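Side-chain contacts in GCN5-related N-acetyltransferase (Brucella melitensis biovar Abortus 2308, PDB 3TCV), which probably transfers an acetyl group from acetyl-coenzyme A to an amine, perhaps the N-terminal serine or alanine of proteins: residues V44-L49 against Q148-Q153; D56-A61 against E86-K91; Q115-I120 against Q153-V158; K217-A222 against E241-G246. One frame throughout, in Å; residues are numbered along the deposited sequence.

Interaction 1. Residues V44-L49 against Q148-Q153; sequences VRLEPL and QFLFMQ
Leu-46 on strand 44-48 faces Leu-150 on helix 142-158 with their CA atoms 8.3 Å apart, and the short axes of the two elements pass 9.6 Å from each other at a crossing angle of -58°. The contact is wholly apolar and is made by four buried side chains. Leu-46 contacts both partners on the helix: its CG lies anti to the carbonyl carbon (chi1 -52°), and the branch beyond carries CD1 into the corner between Leu-150 and Phe-151. There Leu-46 CD1 lies 3.7 Å from Phe-151 CD1 and equally near CE1 of the same ring, an oblique approach to one ring bond; the same methyl stands 3.9 Å from Leu-150 CB. The tip of Leu-150 turns back to the strand, its CD1 being 3.7 Å from Val-44 CG1 and 4.1 Å from Leu-46 CG, wedged between two residues of one strand face. Val-44 and Leu-150 run past each other in opposite directions and meet through these two methyls. Arg-45, between Val-44 and Leu-46, points away from the helix. Its NE donates to Glu-47 OE2 at 2.7 Å with an N-H...O angle of 172°; Glu-47 OE2 lies in the guanidinium plane of Arg-45 and is met on its anti side, somewhat out of the carboxylate plane. Glu-47 OE1 is also taken, by His-54. Around this core, strand 44-48 is hydrogen-bonded to strands 39-40 and 99-105, Phe-101 meets Phe-151 edge-to-face, and helix 213-224 packs on Met-152 and Gln-153, leaving helix 142-158 held between the sheet and that outer helix.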
# COMPACT_ATOMS: atom_id res chain seq x y z
N VAL B 44 11.39 19.03 -21.53
CA VAL B 44 9.99 18.71 -21.27
C VAL B 44 9.35 19.81 -20.42
O VAL B 44 10.04 20.51 -19.66
CB VAL B 44 9.92 17.37 -20.51
CG1 VAL B 44 10.15 17.58 -19.01
CG2 VAL B 44 8.63 16.64 -20.80
N ARG B 45 8.04 19.96 -20.56
CA ARG B 45 7.23 20.80 -19.69
C ARG B 45 6.09 19.95 -19.13
O ARG B 45 5.49 19.16 -19.87
CB ARG B 45 6.69 21.99 -20.48
CG ARG B 45 5.89 22.96 -19.64
CD ARG B 45 5.74 24.30 -20.36
NE ARG B 45 4.75 24.23 -21.43
CZ ARG B 45 5.01 24.18 -22.74
NH1 ARG B 45 6.26 24.21 -23.21
NH2 ARG B 45 3.99 24.13 -23.61
N LEU B 46 5.80 20.12 -17.84
CA LEU B 46 4.67 19.46 -17.19
C LEU B 46 3.63 20.51 -16.89
O LEU B 46 3.93 21.49 -16.22
CB LEU B 46 5.11 18.76 -15.89
CG LEU B 46 6.30 17.80 -15.98
CD1 LEU B 46 6.61 17.10 -14.64
CD2 LEU B 46 6.04 16.79 -17.09
N GLU B 47 2.41 20.30 -17.38
CA GLU B 47 1.27 21.17 -17.09
C GLU B 47 0.14 20.38 -16.42
O GLU B 47 -0.16 19.24 -16.82
CB GLU B 47 0.76 21.79 -18.40
CG GLU B 47 1.75 22.78 -18.99
CD GLU B 47 1.28 23.39 -20.29
OE1 GLU B 47 0.15 23.11 -20.73
OE2 GLU B 47 2.06 24.15 -20.89
N PRO B 48 -0.51 20.98 -15.40
CA PRO B 48 -1.65 20.31 -14.80
C PRO B 48 -2.65 19.89 -15.88
O PRO B 48 -2.98 20.71 -16.75
CB PRO B 48 -2.23 21.39 -13.88
CG PRO B 48 -1.03 22.18 -13.49
CD PRO B 48 -0.22 22.26 -14.75
N LEU B 49 -3.09 18.64 -15.85
CA LEU B 49 -3.87 18.13 -16.98
C LEU B 49 -5.17 18.95 -17.10
O LEU B 49 -5.86 19.15 -16.12
CB LEU B 49 -4.17 16.64 -16.82
CG LEU B 49 -4.90 15.94 -17.96
CD1 LEU B 49 -4.08 16.03 -19.22
CD2 LEU B 49 -5.19 14.48 -17.60
N GLN B 148 10.28 12.55 -15.12
CA GLN B 148 10.42 11.85 -13.83
C GLN B 148 11.17 12.76 -12.83
O GLN B 148 10.71 12.97 -11.69
CB GLN B 148 11.16 10.51 -14.05
CG GLN B 148 11.00 9.45 -12.99
CD GLN B 148 11.40 9.87 -11.59
OE1 GLN B 148 10.55 10.11 -10.78
NE2 GLN B 148 12.68 9.90 -11.30
N PHE B 149 12.31 13.30 -13.30
CA PHE B 149 13.18 14.16 -12.51
C PHE B 149 12.42 15.33 -11.92
O PHE B 149 12.59 15.66 -10.74
CB PHE B 149 14.35 14.72 -13.34
CG PHE B 149 15.27 15.62 -12.55
CD1 PHE B 149 16.10 15.09 -11.57
CD2 PHE B 149 15.27 16.99 -12.76
CE1 PHE B 149 16.94 15.93 -10.83
CE2 PHE B 149 16.11 17.83 -12.03
CZ PHE B 149 16.95 17.30 -11.07
N LEU B 150 11.63 16.01 -12.74
CA LEU B 150 10.91 17.18 -12.26
C LEU B 150 9.95 16.87 -11.10
O LEU B 150 9.83 17.66 -10.17
CB LEU B 150 10.20 17.89 -13.41
CG LEU B 150 11.08 18.62 -14.43
CD1 LEU B 150 10.24 18.99 -15.64
CD2 LEU B 150 11.81 19.83 -13.83
N PHE B 151 9.26 15.73 -11.15
CA PHE B 151 8.44 15.30 -10.04
C PHE B 151 9.30 14.99 -8.80
O PHE B 151 8.95 15.39 -7.69
CB PHE B 151 7.65 14.04 -10.40
CG PHE B 151 6.26 14.28 -10.96
CD1 PHE B 151 5.81 15.55 -11.35
CD2 PHE B 151 5.40 13.19 -11.15
CE1 PHE B 151 4.52 15.70 -11.86
CE2 PHE B 151 4.12 13.35 -11.65
CZ PHE B 151 3.69 14.61 -12.01
N MET B 152 10.40 14.27 -9.01
CA MET B 152 11.23 13.83 -7.89
C MET B 152 11.81 15.04 -7.16
O MET B 152 11.82 15.13 -5.92
CB MET B 152 12.35 12.91 -8.36
CG MET B 152 13.03 12.19 -7.20
SD MET B 152 13.82 10.65 -7.68
CE MET B 152 15.12 11.27 -8.68
N GLN B 153 12.26 16.00 -7.95
CA GLN B 153 12.81 17.24 -7.42
C GLN B 153 11.78 18.02 -6.59
O GLN B 153 12.09 18.54 -5.52
CB GLN B 153 13.28 18.12 -8.56
CG GLN B 153 14.03 19.35 -8.10
CD GLN B 153 14.72 20.03 -9.24
OE1 GLN B 153 15.95 20.19 -9.22
NE2 GLN B 153 13.96 20.42 -10.25

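Interaction 2. Residues D56-A61 against E86-K91; sequences DELFAA and EPWLDK
Leu-58 is the side chain of helix 51-61 that reaches across to Trp-88 and Leu-89 of helix 82-94. Its CB is directed toward the second helix but makes no close contact there. CG, anti to the backbone N (chi1 -178°), extends the chain outward and also stays short of the partner. The branch divides the work: CD1 turns away from residues 86-91, whereas CD2 does all the touching. CD2 lies 4.2 Å from Trp-88 CZ3, arriving at the edge of the six-membered ring near its plane, with the two side chains crossing at about a right angle. It is also 4.2 Å from Leu-89 CD1, so a single methyl bridges an indole edge and an aliphatic tip. Both distances sit at the loose end of van der Waals range, and the pair buries only 89 Å² in total, so other groups must complete the packing of this leucine. They do: Leu-49, Phe-85, Val-111 and Arg-114 also touch Leu-58, and Phe-100 meets the Trp-88 ring edge-to-face. A polar link flanks the apolar one. Asp-56 OD1 and Glu-86 OE1, 6.2 Å apart, each form a salt bridge with Arg-82, whose positive charge probably offsets the proximity of the two acids. Helices 51-61 and 82-94, with the short helix 67-70 between them, lie between strands 44-48 and 99-105 in the chain; they occupy the place of the two helices that follow the first main strand of the GNAT fold, a region that in many relatives helps to shape the acceptor side of the active site.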
# COMPACT_ATOMS: atom_id res chain seq x y z
N ASP B 56 -6.93 17.11 -27.27
CA ASP B 56 -6.69 16.68 -28.64
C ASP B 56 -5.31 16.06 -28.83
O ASP B 56 -5.19 14.98 -29.43
CB ASP B 56 -6.91 17.83 -29.62
CG ASP B 56 -8.37 18.29 -29.66
OD1 ASP B 56 -9.26 17.60 -29.10
OD2 ASP B 56 -8.63 19.35 -30.26
N GLU B 57 -4.28 16.73 -28.33
CA GLU B 57 -2.92 16.24 -28.51
C GLU B 57 -2.67 15.00 -27.65
O GLU B 57 -1.95 14.12 -28.08
CB GLU B 57 -1.88 17.34 -28.23
CG GLU B 57 -1.90 18.45 -29.26
CD GLU B 57 -0.89 19.56 -29.00
OE1 GLU B 57 -0.05 19.45 -28.09
OE2 GLU B 57 -0.93 20.58 -29.74
N LEU B 58 -3.30 14.90 -26.48
CA LEU B 58 -3.10 13.69 -25.65
C LEU B 58 -3.85 12.52 -26.29
O LEU B 58 -3.39 11.39 -26.25
CB LEU B 58 -3.55 13.89 -24.20
CG LEU B 58 -3.35 12.70 -23.27
CD1 LEU B 58 -1.88 12.30 -23.24
CD2 LEU B 58 -3.89 13.03 -21.89
N PHE B 59 -5.01 12.80 -26.89
CA PHE B 59 -5.70 11.77 -27.64
C PHE B 59 -4.79 11.24 -28.74
O PHE B 59 -4.67 10.04 -28.92
CB PHE B 59 -7.01 12.25 -28.27
CG PHE B 59 -7.57 11.27 -29.27
CD1 PHE B 59 -8.11 10.07 -28.86
CD2 PHE B 59 -7.49 11.53 -30.64
CE1 PHE B 59 -8.57 9.15 -29.78
CE2 PHE B 59 -7.97 10.62 -31.57
CZ PHE B 59 -8.51 9.43 -31.15
N ALA B 60 -4.15 12.15 -29.47
CA ALA B 60 -3.23 11.77 -30.54
C ALA B 60 -2.13 10.86 -30.02
O ALA B 60 -1.87 9.78 -30.57
CB ALA B 60 -2.62 13.02 -31.16
N ALA B 61 -1.46 11.31 -28.97
CA ALA B 61 -0.39 10.52 -28.34
C ALA B 61 -0.86 9.14 -27.89
O ALA B 61 -0.12 8.15 -27.96
CB ALA B 61 0.22 11.30 -27.17
N GLU B 86 -13.04 11.36 -23.99
CA GLU B 86 -13.44 12.49 -23.15
C GLU B 86 -13.77 12.14 -21.69
O GLU B 86 -13.35 12.87 -20.81
CB GLU B 86 -14.58 13.30 -23.79
CG GLU B 86 -14.74 14.69 -23.19
CD GLU B 86 -13.58 15.65 -23.48
OE1 GLU B 86 -12.85 15.48 -24.48
OE2 GLU B 86 -13.40 16.63 -22.71
N PRO B 87 -14.51 11.06 -21.44
CA PRO B 87 -14.83 10.76 -20.03
C PRO B 87 -13.59 10.55 -19.15
O PRO B 87 -13.51 11.13 -18.07
CB PRO B 87 -15.64 9.47 -20.12
CG PRO B 87 -16.33 9.59 -21.44
CD PRO B 87 -15.28 10.19 -22.34
N TRP B 88 -12.66 9.74 -19.61
CA TRP B 88 -11.39 9.55 -18.87
C TRP B 88 -10.64 10.82 -18.72
O TRP B 88 -10.09 11.10 -17.66
CB TRP B 88 -10.50 8.48 -19.51
CG TRP B 88 -9.22 8.27 -18.70
CD1 TRP B 88 -8.99 7.36 -17.67
CD2 TRP B 88 -7.98 9.02 -18.83
NE1 TRP B 88 -7.72 7.51 -17.17
CE2 TRP B 88 -7.06 8.48 -17.82
CE3 TRP B 88 -7.54 10.07 -19.63
CZ2 TRP B 88 -5.78 8.98 -17.66
CZ3 TRP B 88 -6.24 10.55 -19.46
CH2 TRP B 88 -5.39 10.01 -18.48
N LEU B 89 -10.59 11.62 -19.78
CA LEU B 89 -9.85 12.86 -19.77
C LEU B 89 -10.43 13.83 -18.74
O LEU B 89 -9.69 14.46 -17.98
CB LEU B 89 -9.91 13.50 -21.16
CG LEU B 89 -9.22 14.84 -21.32
CD1 LEU B 89 -7.70 14.69 -21.15
CD2 LEU B 89 -9.57 15.42 -22.68
N ASP B 90 -11.75 13.98 -18.74
CA ASP B 90 -12.40 14.88 -17.78
C ASP B 90 -12.18 14.44 -16.33
O ASP B 90 -11.88 15.25 -15.46
CB ASP B 90 -13.89 14.98 -18.09
CG ASP B 90 -14.16 15.59 -19.45
OD1 ASP B 90 -13.20 16.10 -20.07
OD2 ASP B 90 -15.32 15.54 -19.91
N LYS B 91 -12.34 13.15 -16.06
CA LYS B 91 -12.13 12.65 -14.70
C LYS B 91 -10.68 12.88 -14.26
O LYS B 91 -10.43 13.37 -13.15
CB LYS B 91 -12.48 11.18 -14.63
CG LYS B 91 -12.40 10.60 -13.24
CD LYS B 91 -12.68 9.11 -13.28
CE LYS B 91 -12.78 8.54 -11.87
NZ LYS B 91 -12.54 7.07 -11.93

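Interaction 3. Residues Q115-I120 against Q153-V158; sequences QALMRI and QYVFDV
Leu-117 meets Tyr-154 and Val-155 by splitting its two methyls between them. Its CG is anti to the carbonyl carbon and beside the backbone N (chi1 -67°), and the fork that follows directs both branches at helix 142-158 across a gap of 9.2 Å from Leu-117 CA to Val-155 CA. CD1 goes to the tyrosine: it is 4.1 Å from Tyr-154 CD2 and 4.2 Å from CE2 of that ring, lying at the ring edge and near the ring plane, so no CH-pi contact arises. CD2 goes to the valine, 3.9 Å from Val-155 CG2, as the two side chains slide past one another in opposite directions. Tyr-154 leaves its helix with CG beside the carbonyl carbon (chi1 175°), which presents the CD2-CE2 side of the ring, and not its hydroxyl, to Leu-117. The hydroxyl continues past the leucine and is hydrogen-bonded to the backbone N of Glu-35. In Val-155, CG2 is the methyl that does the touching. Neighbouring Ala-116 and Met-118 point to the other side of the strand, where both touch Ser-131, while Phe-151, one turn earlier on the helix, adds a further contact to Leu-117. No hydrogen bond or charge spans the two segments. The attachment is therefore purely dispersive and hydrophobic: it depends on the fit of methyl groups to one another and to a ring edge, while the hydroxyl of the buried Tyr-154 is satisfied by Glu-35 N, outside both segments.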
# COMPACT_ATOMS: atom_id res chain seq x y z
N GLN B 115 1.28 11.81 -16.71
CA GLN B 115 1.76 11.14 -15.50
C GLN B 115 1.10 11.79 -14.29
O GLN B 115 0.51 12.85 -14.42
CB GLN B 115 3.29 11.25 -15.39
CG GLN B 115 3.84 12.66 -15.31
CD GLN B 115 5.37 12.74 -15.37
OE1 GLN B 115 5.99 12.08 -16.20
NE2 GLN B 115 5.97 13.57 -14.51
N ALA B 116 1.23 11.18 -13.11
CA ALA B 116 0.56 11.71 -11.93
C ALA B 116 1.35 11.48 -10.66
O ALA B 116 2.12 10.52 -10.55
CB ALA B 116 -0.83 11.08 -11.81
N LEU B 117 1.16 12.40 -9.72
CA LEU B 117 1.49 12.19 -8.32
C LEU B 117 0.25 11.60 -7.68
O LEU B 117 -0.87 12.11 -7.89
CB LEU B 117 1.89 13.51 -7.64
CG LEU B 117 3.21 14.12 -8.14
CD1 LEU B 117 3.39 15.53 -7.59
CD2 LEU B 117 4.41 13.22 -7.79
N MET B 118 0.41 10.50 -6.95
CA MET B 118 -0.74 9.74 -6.47
C MET B 118 -0.44 9.04 -5.16
O MET B 118 0.69 9.00 -4.72
CB MET B 118 -1.19 8.72 -7.53
CG MET B 118 -0.15 7.68 -7.90
SD MET B 118 -0.68 6.71 -9.34
CE MET B 118 -1.75 5.55 -8.49
N ARG B 119 -1.47 8.45 -4.57
CA ARG B 119 -1.38 7.84 -3.26
C ARG B 119 -0.66 8.79 -2.31
O ARG B 119 0.31 8.43 -1.62
CB ARG B 119 -0.75 6.45 -3.36
CG ARG B 119 -1.64 5.52 -4.21
CD ARG B 119 -1.10 4.12 -4.39
NE ARG B 119 -0.75 3.60 -3.10
CZ ARG B 119 0.47 3.64 -2.57
NH1 ARG B 119 1.49 4.12 -3.26
NH2 ARG B 119 0.66 3.18 -1.33
N ILE B 120 -1.19 10.01 -2.29
CA ILE B 120 -0.59 11.14 -1.61
C ILE B 120 -0.84 10.99 -0.09
O ILE B 120 -1.98 10.81 0.36
CB ILE B 120 -1.17 12.47 -2.16
CG1 ILE B 120 -0.95 12.58 -3.69
CG2 ILE B 120 -0.53 13.66 -1.45
CD1 ILE B 120 -1.85 13.61 -4.38
N GLN B 153 12.26 16.00 -7.95
CA GLN B 153 12.81 17.24 -7.42
C GLN B 153 11.78 18.02 -6.59
O GLN B 153 12.09 18.54 -5.52
CB GLN B 153 13.28 18.12 -8.56
CG GLN B 153 14.03 19.35 -8.10
CD GLN B 153 14.72 20.03 -9.24
OE1 GLN B 153 15.95 20.19 -9.22
NE2 GLN B 153 13.96 20.42 -10.25
N TYR B 154 10.56 18.10 -7.12
CA TYR B 154 9.47 18.83 -6.46
C TYR B 154 9.12 18.18 -5.13
O TYR B 154 8.99 18.86 -4.11
CB TYR B 154 8.28 18.84 -7.39
CG TYR B 154 7.03 19.46 -6.81
CD1 TYR B 154 7.01 20.78 -6.36
CD2 TYR B 154 5.84 18.72 -6.76
CE1 TYR B 154 5.83 21.35 -5.86
CE2 TYR B 154 4.67 19.27 -6.26
CZ TYR B 154 4.67 20.58 -5.82
OH TYR B 154 3.48 21.07 -5.33
N VAL B 155 9.01 16.86 -5.17
CA VAL B 155 8.65 16.04 -4.02
C VAL B 155 9.67 16.21 -2.88
O VAL B 155 9.27 16.37 -1.72
CB VAL B 155 8.45 14.57 -4.48
CG1 VAL B 155 8.58 13.59 -3.34
CG2 VAL B 155 7.11 14.46 -5.23
N PHE B 156 10.96 16.24 -3.20
CA PHE B 156 11.99 16.30 -2.17
C PHE B 156 12.43 17.72 -1.83
O PHE B 156 12.39 18.09 -0.68
CB PHE B 156 13.20 15.45 -2.57
CG PHE B 156 12.94 13.97 -2.48
CD1 PHE B 156 12.55 13.39 -1.29
CD2 PHE B 156 13.10 13.16 -3.57
CE1 PHE B 156 12.32 12.01 -1.19
CE2 PHE B 156 12.86 11.80 -3.50
CZ PHE B 156 12.47 11.22 -2.31
N ASP B 157 12.82 18.50 -2.83
CA ASP B 157 13.29 19.86 -2.56
C ASP B 157 12.19 20.85 -2.20
O ASP B 157 12.47 21.83 -1.49
CB ASP B 157 14.07 20.43 -3.75
CG ASP B 157 15.42 19.79 -3.93
OD1 ASP B 157 15.96 19.14 -3.01
OD2 ASP B 157 15.96 19.95 -5.04
N VAL B 158 10.98 20.67 -2.72
CA VAL B 158 9.91 21.64 -2.42
C VAL B 158 8.97 21.12 -1.34
O VAL B 158 8.77 21.78 -0.33
CB VAL B 158 9.14 22.07 -3.68
CG1 VAL B 158 7.99 23.02 -3.33
CG2 VAL B 158 10.10 22.74 -4.66

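Interaction 4. Residues K217-A222 against E241-G246; sequences KQAYQA and EFRDLG
Ala-219 and Ala-222, one turn apart on helix 213-224, form a small-residue surface against Phe-242 and Arg-243. The closest approach is tight: Ala-219 CA and Phe-242 CA are 5.2 Å apart, and the short helix axes pass at 8.6 Å with 136° between their directions. Ala-222 CB sits over one face of the Phe-242 ring, 4.0 Å from its centroid and 27° off the normal, displaced toward the rim so that its nearest ring atom is CD1 at 3.6 Å; this is a CH-pi contact. Ala-219 CB instead meets the aliphatic root of the arginine, at 3.6 Å from Arg-243 CG, while Ala-219 O lies 3.8 Å from Phe-242 CB. Farther out, a water donates to Gln-218 OE1 and to Gly-246 O, both at 2.9 Å, tying the C-terminal residue to helix 213-224. The next layer surrounds these groups: Trp-223, Asn-228 and Lys-237 touch Phe-242, Leu-216 touches Arg-243, and Gln-240 OE1 holds Arg-243 NH2 by a weak hydrogen bond. Behind Ala-219, Tyr-220 OH is hydrogen-bonded to Phe-182 O. The chemistry thus combines a direct apolar contact, close because alanines keep the helices near each other, with a polar link through solvent at its margin, where the bridging water spends both hydrogens on two oxygen acceptors.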
# COMPACT_ATOMS: atom_id res chain seq x y z
N LYS B 217 20.06 13.38 -7.42
CA LYS B 217 19.92 14.68 -8.05
C LYS B 217 21.18 15.02 -8.87
O LYS B 217 21.06 15.40 -10.04
CB LYS B 217 19.64 15.78 -7.01
CG LYS B 217 19.49 17.17 -7.60
CD LYS B 217 19.21 18.23 -6.53
CE LYS B 217 18.82 19.56 -7.17
NZ LYS B 217 18.56 20.60 -6.14
N GLN B 218 22.36 14.83 -8.28
CA GLN B 218 23.63 15.12 -8.97
C GLN B 218 23.79 14.29 -10.25
O GLN B 218 24.23 14.80 -11.27
CB GLN B 218 24.85 14.91 -8.04
CG GLN B 218 24.83 15.83 -6.81
CD GLN B 218 26.17 15.95 -6.09
OE1 GLN B 218 26.93 14.98 -5.98
NE2 GLN B 218 26.45 17.15 -5.59
N ALA B 219 23.40 13.01 -10.19
CA ALA B 219 23.57 12.09 -11.32
C ALA B 219 22.61 12.44 -12.46
O ALA B 219 22.98 12.35 -13.63
CB ALA B 219 23.39 10.64 -10.87
N TYR B 220 21.38 12.79 -12.12
CA TYR B 220 20.41 13.21 -13.13
C TYR B 220 20.86 14.52 -13.79
O TYR B 220 20.74 14.67 -15.00
CB TYR B 220 19.05 13.44 -12.52
CG TYR B 220 18.13 12.24 -12.35
CD1 TYR B 220 17.01 12.06 -13.17
CD2 TYR B 220 18.32 11.31 -11.31
CE1 TYR B 220 16.13 10.97 -12.97
CE2 TYR B 220 17.47 10.24 -11.13
CZ TYR B 220 16.38 10.07 -11.96
OH TYR B 220 15.52 9.00 -11.71
N GLN B 221 21.29 15.47 -12.97
CA GLN B 221 21.70 16.79 -13.49
C GLN B 221 22.85 16.61 -14.45
O GLN B 221 22.90 17.24 -15.49
CB GLN B 221 22.08 17.74 -12.35
CG GLN B 221 20.89 18.44 -11.72
CD GLN B 221 21.26 19.27 -10.50
OE1 GLN B 221 22.19 18.96 -9.77
NE2 GLN B 221 20.48 20.32 -10.25
N ALA B 222 23.78 15.72 -14.13
CA ALA B 222 24.92 15.45 -14.99
C ALA B 222 24.46 14.81 -16.31
O ALA B 222 24.90 15.21 -17.38
CB ALA B 222 25.93 14.55 -14.28
N GLU B 241 25.44 4.85 -15.46
CA GLU B 241 26.87 5.18 -15.42
C GLU B 241 27.15 6.38 -14.52
O GLU B 241 28.05 6.33 -13.69
CB GLU B 241 27.43 5.37 -16.83
CG GLU B 241 27.62 4.04 -17.55
CD GLU B 241 27.84 4.16 -19.05
OE1 GLU B 241 27.67 5.25 -19.64
OE2 GLU B 241 28.17 3.13 -19.66
N PHE B 242 26.38 7.45 -14.65
CA PHE B 242 26.56 8.62 -13.77
C PHE B 242 26.29 8.29 -12.29
O PHE B 242 26.99 8.75 -11.40
CB PHE B 242 25.68 9.79 -14.23
CG PHE B 242 26.27 10.58 -15.36
CD1 PHE B 242 27.41 11.38 -15.15
CD2 PHE B 242 25.71 10.56 -16.63
CE1 PHE B 242 27.98 12.12 -16.20
CE2 PHE B 242 26.28 11.30 -17.67
CZ PHE B 242 27.39 12.09 -17.44
N ARG B 243 25.28 7.47 -12.04
CA ARG B 243 24.98 7.08 -10.68
C ARG B 243 26.14 6.25 -10.11
O ARG B 243 26.53 6.41 -8.95
CB ARG B 243 23.63 6.31 -10.62
CG ARG B 243 22.41 7.21 -10.86
CD ARG B 243 21.09 6.44 -11.06
NE ARG B 243 21.06 5.32 -10.11
CZ ARG B 243 20.88 4.04 -10.44
NH1 ARG B 243 20.96 3.13 -9.48
NH2 ARG B 243 20.60 3.67 -11.70
N ASP B 244 26.71 5.36 -10.93
CA ASP B 244 27.87 4.58 -10.52
C ASP B 244 29.05 5.48 -10.16
O ASP B 244 29.81 5.19 -9.25
CB ASP B 244 28.34 3.68 -11.66
CG ASP B 244 27.56 2.38 -11.78
OD1 ASP B 244 26.60 2.15 -11.01
OD2 ASP B 244 27.99 1.58 -12.66
N LEU B 245 29.22 6.55 -10.93
CA LEU B 245 30.36 7.45 -10.75
C LEU B 245 30.28 8.25 -9.45
O LEU B 245 31.31 8.56 -8.87
CB LEU B 245 30.51 8.38 -11.94
CG LEU B 245 30.99 7.76 -13.26
CD1 LEU B 245 30.79 8.73 -14.41
CD2 LEU B 245 32.44 7.28 -13.14
N GLY B 246 29.08 8.57 -9.01
CA GLY B 246 28.88 9.32 -7.77
C GLY B 246 29.50 10.71 -7.85
O GLY B 246 29.77 11.31 -6.80
OXT GLY B 246 29.75 11.25 -8.95
O HOH W 1 27.25 12.09 -5.58

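How the interactions relate
Interactions 1 and 3 are central, 8 and 9 Å from the centre of the chain: successive turns of helix 142-158, sharing Gln-153, pack on strands 44-48 and 110-121 of one sheet, and Phe-151 touches Gln-115 where they adjoin. Both rely on branched aliphatic tips and aromatic rings. Interaction 2, buried but peripheral, joins helices 51-61 and 82-94 about 18 Å from interaction 1 between centres, touching it through Leu-49 and Leu-58. Interaction 4, some 35 Å from interaction 2 between centres, is only partly buried; the Asp-157 to Lys-217 salt bridge ties its helix 213-224 to the helix of interaction 3. The direct contacts of all four are apolar; only interaction 4 adds a water bridge between its segments.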